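4-oxalmesaconate hydratase (Pseudomonas putida, PDB 5CGZ) catalyses the zinc-dependent hydration of 4-carboxy-2-hydroxymuconate to 4-carboxy-4-hydroxy-2-oxoadipate, the third step of gallate degradation. Local coordinates at residues 100-104 with 105-109; 198-201 with 202-206. All coordinates share one frame; numbering follows the deposited sequence.

Interaction 1: 100-104 with 105-109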
loop_
_atom_site.group_PDB
_atom_site.type_symbol
_atom_site.label_atom_id
_atom_site.label_comp_id
_atom_site.label_asym_id
_atom_site.label_seq_id
_atom_site.Cartn_x
_atom_site.Cartn_y
_atom_site.Cartn_z
ATOM N N ASP A 100 16.304 -17.522 -24.224
ATOM C CA ASP A 100 16.299 -18.389 -25.403
ATOM C C ASP A 100 15.046 -19.270 -25.441
ATOM O O ASP A 100 14.511 -19.540 -26.515
ATOM C CB ASP A 100 17.561 -19.257 -25.444
ATOM C CG ASP A 100 18.834 -18.434 -25.666
ATOM O OD1 ASP A 100 18.740 -17.266 -26.115
ATOM O OD2 ASP A 100 19.932 -18.963 -25.391
ATOM N N VAL A 101 14.576 -19.723 -24.281
ATOM C CA VAL A 101 13.315 -20.461 -24.244
ATOM C C VAL A 101 12.189 -19.576 -24.772
ATOM O O VAL A 101 11.368 -20.023 -25.577
ATOM C CB VAL A 101 12.982 -20.963 -22.826
ATOM C CG1 VAL A 101 11.586 -21.592 -22.784
ATOM C CG2 VAL A 101 14.042 -21.971 -22.373
ATOM N N TYR A 102 12.157 -18.317 -24.331
ATOM C CA TYR A 102 11.158 -17.362 -24.814
ATOM C C TYR A 102 11.220 -17.209 -26.329
ATOM O O TYR A 102 10.190 -17.217 -27.006
ATOM C CB TYR A 102 11.356 -15.984 -24.177
ATOM C CG TYR A 102 10.619 -15.732 -22.870
ATOM C CD1 TYR A 102 9.317 -15.235 -22.866
ATOM C CD2 TYR A 102 11.248 -15.934 -21.640
ATOM C CE1 TYR A 102 8.645 -14.972 -21.664
ATOM C CE2 TYR A 102 10.586 -15.668 -20.430
ATOM C CZ TYR A 102 9.286 -15.191 -20.455
ATOM O OH TYR A 102 8.631 -14.931 -19.271
ATOM N N ARG A 103 12.431 -17.037 -26.853
ATOM C CA ARG A 103 12.612 -16.835 -28.291
ATOM C C ARG A 103 12.122 -18.060 -29.080
ATOM O O ARG A 103 11.545 -17.927 -30.154
ATOM C CB ARG A 103 14.083 -16.532 -28.606
ATOM C CG ARG A 103 14.560 -15.125 -28.205
ATOM C CD ARG A 103 14.092 -14.101 -29.209
ATOM N NE ARG A 103 14.422 -12.718 -28.873
ATOM C CZ ARG A 103 15.553 -12.099 -29.212
ATOM N NH1 ARG A 103 16.503 -12.749 -29.881
ATOM N NH2 ARG A 103 15.737 -10.823 -28.873
ATOM N N ARG A 104 12.331 -19.250 -28.528
ATOM C CA ARG A 104 11.919 -20.487 -29.189
ATOM C C ARG A 104 10.414 -20.749 -29.065
ATOM O O ARG A 104 9.749 -21.106 -30.031
ATOM C CB ARG A 104 12.701 -21.668 -28.608
ATOM C CG ARG A 104 12.372 -23.005 -29.237
ATOM C CD ARG A 104 13.161 -24.134 -28.582
ATOM N NE ARG A 104 12.595 -24.550 -27.297
ATOM C CZ ARG A 104 13.214 -24.415 -26.125
ATOM N NH1 ARG A 104 14.427 -23.869 -26.064
ATOM N NH2 ARG A 104 12.622 -24.828 -25.010
ATOM N N VAL A 105 9.876 -20.566 -27.869
ATOM C CA VAL A 105 8.478 -20.881 -27.615
ATOM C C VAL A 105 7.530 -19.778 -28.105
ATOM O O VAL A 105 6.409 -20.061 -28.535
ATOM C CB VAL A 105 8.247 -21.134 -26.106
ATOM C CG1 VAL A 105 6.749 -21.234 -25.795
ATOM C CG2 VAL A 105 8.993 -22.392 -25.663
ATOM N N GLN A 106 7.985 -18.530 -28.048
ATOM C CA GLN A 106 7.141 -17.380 -28.388
ATOM C C GLN A 106 5.782 -17.437 -27.671
ATOM O O GLN A 106 4.729 -17.387 -28.306
ATOM C CB GLN A 106 6.938 -17.310 -29.906
ATOM C CG GLN A 106 8.228 -17.052 -30.699
ATOM C CD GLN A 106 8.643 -15.589 -30.676
ATOM O OE1 GLN A 106 7.813 -14.702 -30.484
ATOM N NE2 GLN A 106 9.934 -15.333 -30.863
ATOM N N PRO A 107 5.799 -17.543 -26.336
ATOM C CA PRO A 107 4.544 -17.786 -25.605
ATOM C C PRO A 107 3.544 -16.628 -25.693
ATOM O O PRO A 107 3.946 -15.463 -25.783
ATOM C CB PRO A 107 5.016 -17.987 -24.163
ATOM C CG PRO A 107 6.299 -17.182 -24.076
ATOM C CD PRO A 107 6.952 -17.344 -25.434
ATOM N N GLU A 108 2.252 -16.957 -25.667
ATOM C CA GLU A 108 1.197 -15.946 -25.645
ATOM C C GLU A 108 0.983 -15.400 -24.246
ATOM O O GLU A 108 0.456 -14.298 -24.078
ATOM C CB GLU A 108 -0.124 -16.513 -26.158
ATOM C CG GLU A 108 -0.187 -16.687 -27.668
ATOM C CD GLU A 108 -1.562 -17.152 -28.123
ATOM O OE1 GLU A 108 -2.553 -16.996 -27.355
ATOM O OE2 GLU A 108 -1.653 -17.679 -29.248
ATOM N N PHE A 109 1.357 -16.190 -23.245
ATOM C CA PHE A 109 1.300 -15.729 -21.862
ATOM C C PHE A 109 2.262 -16.552 -21.022
ATOM O O PHE A 109 2.731 -17.612 -21.457
ATOM C CB PHE A 109 -0.137 -15.800 -21.303
ATOM C CG PHE A 109 -0.705 -17.202 -21.197
ATOM C CD1 PHE A 109 -0.487 -17.972 -20.060
ATOM C CD2 PHE A 109 -1.484 -17.731 -22.219
ATOM C CE1 PHE A 109 -1.020 -19.255 -19.950
ATOM C CE2 PHE A 109 -2.024 -19.011 -22.119
ATOM C CZ PHE A 109 -1.788 -19.777 -20.984
#

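Interaction 2: 198-201 with 202-206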
loop_
_atom_site.group_PDB
_atom_site.type_symbol
_atom_site.label_atom_id
_atom_site.label_comp_id
_atom_site.label_asym_id
_atom_site.label_seq_id
_atom_site.Cartn_x
_atom_site.Cartn_y
_atom_site.Cartn_z
ATOM N N TYR A 198 -5.102 -30.179 0.129
ATOM C CA TYR A 198 -5.015 -28.733 0.253
ATOM C C TYR A 198 -5.353 -28.060 -1.078
ATOM O O TYR A 198 -6.140 -27.118 -1.119
ATOM C CB TYR A 198 -3.620 -28.329 0.718
ATOM C CG TYR A 198 -3.436 -26.856 1.026
ATOM C CD1 TYR A 198 -3.032 -25.956 0.039
ATOM C CD2 TYR A 198 -3.636 -26.369 2.317
ATOM C CE1 TYR A 198 -2.843 -24.592 0.330
ATOM C CE2 TYR A 198 -3.454 -25.019 2.618
ATOM C CZ TYR A 198 -3.053 -24.136 1.627
ATOM O OH TYR A 198 -2.870 -22.799 1.945
ATOM N N TYR A 199 -4.773 -28.542 -2.173
ATOM C CA TYR A 199 -4.957 -27.845 -3.441
ATOM C C TYR A 199 -6.278 -28.209 -4.101
ATOM O O TYR A 199 -6.786 -27.451 -4.924
ATOM C CB TYR A 199 -3.748 -28.084 -4.356
ATOM C CG TYR A 199 -2.646 -27.188 -3.873
ATOM C CD1 TYR A 199 -2.674 -25.827 -4.155
ATOM C CD2 TYR A 199 -1.639 -27.667 -3.044
ATOM C CE1 TYR A 199 -1.702 -24.974 -3.666
ATOM C CE2 TYR A 199 -0.654 -26.817 -2.551
ATOM C CZ TYR A 199 -0.697 -25.471 -2.866
ATOM O OH TYR A 199 0.262 -24.615 -2.383
ATOM N N THR A 200 -6.869 -29.325 -3.689
ATOM C CA THR A 200 -8.269 -29.585 -4.017
ATOM C C THR A 200 -9.166 -28.540 -3.346
ATOM O O THR A 200 -10.057 -27.960 -3.980
ATOM C CB THR A 200 -8.712 -31.000 -3.575
ATOM O OG1 THR A 200 -7.931 -31.977 -4.276
ATOM C CG2 THR A 200 -10.197 -31.223 -3.879
ATOM N N ARG A 201 -8.935 -28.295 -2.058
ATOM C CA ARG A 201 -9.735 -27.295 -1.358
ATOM C C ARG A 201 -9.519 -25.907 -1.970
ATOM O O ARG A 201 -10.476 -25.145 -2.109
ATOM C CB ARG A 201 -9.427 -27.302 0.146
ATOM C CG ARG A 201 -10.017 -28.541 0.857
ATOM C CD ARG A 201 -9.934 -28.458 2.367
ATOM N NE ARG A 201 -8.564 -28.260 2.826
ATOM C CZ ARG A 201 -7.775 -29.218 3.300
ATOM N NH1 ARG A 201 -8.212 -30.473 3.392
ATOM N NH2 ARG A 201 -6.545 -28.915 3.691
ATOM N N VAL A 202 -8.279 -25.590 -2.359
ATOM C CA VAL A 202 -7.996 -24.302 -3.011
ATOM C C VAL A 202 -8.857 -24.129 -4.261
ATOM O O VAL A 202 -9.506 -23.100 -4.434
ATOM C CB VAL A 202 -6.509 -24.151 -3.419
ATOM C CG1 VAL A 202 -6.318 -22.894 -4.291
ATOM C CG2 VAL A 202 -5.613 -24.075 -2.181
ATOM N N ALA A 203 -8.873 -25.145 -5.123
ATOM C CA ALA A 203 -9.637 -25.067 -6.372
ATOM C C ALA A 203 -11.135 -24.921 -6.101
ATOM O O ALA A 203 -11.840 -24.193 -6.808
ATOM C CB ALA A 203 -9.368 -26.300 -7.249
ATOM N N LEU A 204 -11.625 -25.612 -5.078
ATOM C CA LEU A 204 -13.035 -25.518 -4.731
ATOM C C LEU A 204 -13.362 -24.132 -4.180
ATOM O O LEU A 204 -14.401 -23.559 -4.517
ATOM C CB LEU A 204 -13.420 -26.606 -3.722
ATOM C CG LEU A 204 -13.495 -28.044 -4.249
ATOM C CD1 LEU A 204 -13.537 -29.047 -3.092
ATOM C CD2 LEU A 204 -14.702 -28.240 -5.176
ATOM N N GLN A 205 -12.477 -23.587 -3.343
ATOM C CA GLN A 205 -12.698 -22.251 -2.789
ATOM C C GLN A 205 -12.687 -21.196 -3.896
ATOM O O GLN A 205 -13.565 -20.339 -3.968
ATOM C CB GLN A 205 -11.637 -21.917 -1.727
ATOM C CG GLN A 205 -11.756 -22.743 -0.434
ATOM C CD GLN A 205 -13.117 -22.599 0.224
ATOM O OE1 GLN A 205 -14.067 -23.300 -0.133
ATOM N NE2 GLN A 205 -13.220 -21.685 1.184
ATOM N N ARG A 206 -11.685 -21.260 -4.763
ATOM C CA ARG A 206 -11.599 -20.300 -5.859
ATOM C C ARG A 206 -12.776 -20.495 -6.804
ATOM O O ARG A 206 -13.260 -19.537 -7.400
ATOM C CB ARG A 206 -10.269 -20.434 -6.611
ATOM C CG ARG A 206 -9.037 -20.167 -5.733
ATOM C CD ARG A 206 -9.159 -18.862 -4.953
ATOM N NE ARG A 206 -7.924 -18.575 -4.218
ATOM C CZ ARG A 206 -7.748 -17.537 -3.405
ATOM N NH1 ARG A 206 -8.728 -16.657 -3.214
ATOM N NH2 ARG A 206 -6.584 -17.374 -2.787
#

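Interaction 1: 100-104 with 105-109
At the C-terminal end of helix 92-105, where Tyr102 and Arg103 meet Gln106 and Pro107, the chain leaves the helix of a beta-alpha-beta crossover in the Rossmann-like fold and turns toward strand 110-112. Val105 N still makes a regular helical bond to Val101 O (2.8 Å), and Gln106 N binds Tyr102 O at 2.8 Å. Gln106 then takes a positive phi of 49°, which ends the helix. The next carbonyl, that of Arg103, cannot receive an N-H from Pro107, and the Gln106 side chain supplies a donor instead. Its chain bends at chi2 (-79°), bringing NE2 back to Arg103 O at 3.1 Å, with the donor tilted from the carbonyl plane. An alanine in place of Gln106 would probably leave this carbonyl without its amide partner at the helix end. Leu5 of strand 3-8 packs against Val101, Tyr102 and Pro107, while the Arg104 guanidinium forms a salt bridge with Glu79. Val101 CG1 and Val105 CG2 lie side by side at 4.0 Å, one helical turn apart. The side chains of Tyr102 and Pro107 cross at about a right angle, Tyr102 CD1 meeting Pro107 CG at 3.8 Å.

Interaction 2: 198-201 with 202-206
The carbonyl oxygen of Tyr198 accepts the N-H of Val202 at 2.9 Å and a weak further bond from Gln205 NE2 of a neighbouring subunit, so a turn in the middle of helix 193-212 is also part of a subunit interface. Three more i to i+4 bonds continue the alpha-helix, the shortest being Gln205 N to Arg201 O at 2.8 Å. Val202 CG2 touches both tyrosines: it lies 3.8 Å from Tyr198 CE1 and 4.0 Å from Tyr199 CD1, meeting each ring obliquely. The two rings also touch, with Tyr198 CD1 3.6 Å above the centre of one Tyr199 face. Different first torsions go with this: Tyr198 CG is anti to its own N (chi1 -174°), whereas Tyr199 CG lies beside its own N (chi1 -78°). The Tyr199 hydroxyl is hydrogen-bonded to Arg17 NH1 and His160 ND1. The Tyr199 side chain comes to about 8 Å from the zinc ion, so this residue belongs to the surroundings of the metal site rather than to its ligands. Thr200, which also packs on Trp179 and Tyr183 of helix 179-186, lies side by side with Leu204, CG2 of the threonine to CD1 of the leucine 4.1 Å, and Thr200 OG1 bonds back to Trp196 O. At the interface Arg201 NE bonds to Gln205 OE1 of the neighbouring subunit, and Gln205 OE1 here receives the reciprocal bond from that subunit's Arg201. Gln205 CG, beside its backbone N, rests 3.2 Å from Arg201 O.

Interactions 1 and 2 lie on opposite sides of the chain's centre, about 16 Å apart at their nearest atoms, and share no helix. Both are partly buried and rest on main-chain helical bonds, but interaction 1 is where a helix stops, whereas interaction 2 lies within an uninterrupted helix. At 100-109 a side-chain amide finishes the helix, and valine, tyrosine and proline side chains pack on the central sheet, away from the zinc site. At 198-206 the side chains diverge to three surroundings: Tyr199 toward the metal-site region, threonine toward helix 179-186, and arginine and glutamine into a reciprocal pairing with another subunit of the hexamer. Glu108 and Phe109 pack on a different subunit.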